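Local coordinates for protein Bot.2110.4 (Unidentified, PDB 5VMR) that is probably a small designed three-helix protein that binds a botulinum neurotoxin, at residues K8-F11 with F12-G16. Sequence-based numbering, arbitrary orientation.
Sequences KIKF and FLEIG
The last turns of helix 3-14 bring Ile15 against Phe11 and Phe12 beside Lys8, each pair four residues apart. Ile15 lays its CG2 methyl over one face of the Phe11 ring, in a CH-pi contact 3.8 Å from the centroid. The methyl sits toward the rim, 3.6 Å from Phe11 CZ. Phe11 CG is anti to the backbone N (chi1 173°), and the ring stands out from the helix. The Phe11 and Phe12 rings meet obliquely, with planes at 59°. Their nearest atoms are Phe11 CD2 and Phe12 CD1, 3.8 Å apart. The side chains of Lys8 and Phe12 run the same way, and Lys8 CG lies 3.7 Å from Phe12 CE2. The side chains of Ile9 and Leu13 barely touch each other. The backbone keeps the i to i+4 hydrogen bonds of the alpha-helix: Phe12 N donates to Lys8 O at 3.0 Å and Leu13 N to Ile9 O at 2.9 Å. Glu14 N and Ile15 N follow, on Lys10 O and Phe11 O, with the Ile15 bond more bent (138°). Lys10 NZ stays 4.1 Å from Glu14 OE1, beyond a salt bridge. Instead, Glu14 OE2 is salt-bridged and OE1 hydrogen-bonded to another protein's chain, which also offers Phe12 an edge-to-face ring. Ile9 and Leu13 pack on helix 18-28. This is the C-terminal end of an alpha-helix in a three-helix miniprotein, with i to i+4 pairing of side chains.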
loop_
_atom_site.group_PDB
_atom_site.type_symbol
_atom_site.label_atom_id
_atom_site.label_comp_id
_atom_site.label_asym_id
_atom_site.label_seq_id
_atom_site.Cartn_x
_atom_site.Cartn_y
_atom_site.Cartn_z
ATOM N N LYS C 8 -6.776 28.622 -18.843
ATOM C CA LYS C 8 -6.901 27.879 -20.089
ATOM C C LYS C 8 -5.941 28.462 -21.139
ATOM O O LYS C 8 -5.264 27.730 -21.861
ATOM C CB LYS C 8 -8.362 27.910 -20.545
ATOM C CG LYS C 8 -8.686 27.133 -21.790
ATOM C CD LYS C 8 -10.164 26.743 -21.779
ATOM C CE LYS C 8 -11.065 27.887 -22.215
ATOM N NZ LYS C 8 -10.621 28.492 -23.496
ATOM N N ILE C 9 -5.831 29.786 -21.162
ATOM C CA ILE C 9 -4.892 30.455 -22.057
ATOM C C ILE C 9 -3.454 30.083 -21.734
ATOM O O ILE C 9 -2.669 29.783 -22.639
ATOM C CB ILE C 9 -5.038 31.990 -21.982
ATOM C CG1 ILE C 9 -6.460 32.397 -22.370
ATOM C CG2 ILE C 9 -3.982 32.687 -22.848
ATOM C CD1 ILE C 9 -6.787 33.829 -22.056
ATOM N N LYS C 10 -3.095 30.095 -20.449
ATOM C CA LYS C 10 -1.714 29.785 -20.095
ATOM C C LYS C 10 -1.419 28.313 -20.326
ATOM O O LYS C 10 -0.289 27.944 -20.657
ATOM C CB LYS C 10 -1.391 30.159 -18.646
ATOM C CG LYS C 10 0.111 30.126 -18.409
ATOM C CD LYS C 10 0.552 31.023 -17.279
ATOM C CE LYS C 10 2.043 31.311 -17.385
ATOM N NZ LYS C 10 2.764 30.212 -18.082
ATOM N N PHE C 11 -2.434 27.472 -20.159
ATOM C CA PHE C 11 -2.268 26.062 -20.486
ATOM C C PHE C 11 -1.902 25.926 -21.957
ATOM O O PHE C 11 -0.906 25.269 -22.320
ATOM C CB PHE C 11 -3.532 25.261 -20.215
ATOM C CG PHE C 11 -3.438 23.846 -20.689
ATOM C CD1 PHE C 11 -2.696 22.911 -19.972
ATOM C CD2 PHE C 11 -4.041 23.453 -21.882
ATOM C CE1 PHE C 11 -2.586 21.594 -20.412
ATOM C CE2 PHE C 11 -3.933 22.139 -22.339
ATOM C CZ PHE C 11 -3.203 21.203 -21.599
ATOM N N PHE C 12 -2.686 26.580 -22.806
ATOM C CA PHE C 12 -2.409 26.483 -24.231
ATOM C C PHE C 12 -1.015 27.018 -24.513
ATOM O O PHE C 12 -0.284 26.381 -25.234
ATOM C CB PHE C 12 -3.478 27.192 -25.062
ATOM C CG PHE C 12 -4.783 26.452 -25.094
ATOM C CD1 PHE C 12 -4.792 25.068 -25.193
ATOM C CD2 PHE C 12 -5.992 27.123 -25.034
ATOM C CE1 PHE C 12 -5.985 24.361 -25.211
ATOM C CE2 PHE C 12 -7.193 26.421 -25.063
ATOM C CZ PHE C 12 -7.187 25.040 -25.153
ATOM N N LEU C 13 -0.597 28.107 -23.875
ATOM C CA LEU C 13 0.795 28.558 -24.029
ATOM C C LEU C 13 1.804 27.519 -23.530
ATOM O O LEU C 13 2.867 27.322 -24.112
ATOM C CB LEU C 13 1.018 29.874 -23.276
ATOM C CG LEU C 13 0.230 31.080 -23.792
ATOM C CD1 LEU C 13 0.471 32.281 -22.906
ATOM C CD2 LEU C 13 0.645 31.383 -25.214
ATOM N N GLU C 14 1.464 26.871 -22.423
ATOM C CA GLU C 14 2.334 25.872 -21.809
ATOM C C GLU C 14 2.583 24.658 -22.733
ATOM O O GLU C 14 3.646 24.046 -22.686
ATOM C CB GLU C 14 1.730 25.442 -20.457
ATOM C CG GLU C 14 2.579 24.483 -19.644
ATOM C CD GLU C 14 3.749 25.139 -18.922
ATOM O OE1 GLU C 14 3.573 26.200 -18.279
ATOM O OE2 GLU C 14 4.861 24.577 -19.003
ATOM N N ILE C 15 1.611 24.315 -23.572
ATOM C CA ILE C 15 1.744 23.156 -24.460
ATOM C C ILE C 15 2.152 23.505 -25.913
ATOM O O ILE C 15 2.151 22.630 -26.777
ATOM C CB ILE C 15 0.424 22.329 -24.507
ATOM C CG1 ILE C 15 -0.678 23.084 -25.249
ATOM C CG2 ILE C 15 -0.071 21.987 -23.088
ATOM C CD1 ILE C 15 -1.893 22.234 -25.562
ATOM N N GLY C 16 2.526 24.756 -26.187
ATOM C CA GLY C 16 2.762 25.173 -27.570
ATOM C C GLY C 16 1.402 25.551 -28.121
ATOM O O GLY C 16 0.572 25.960 -27.361
#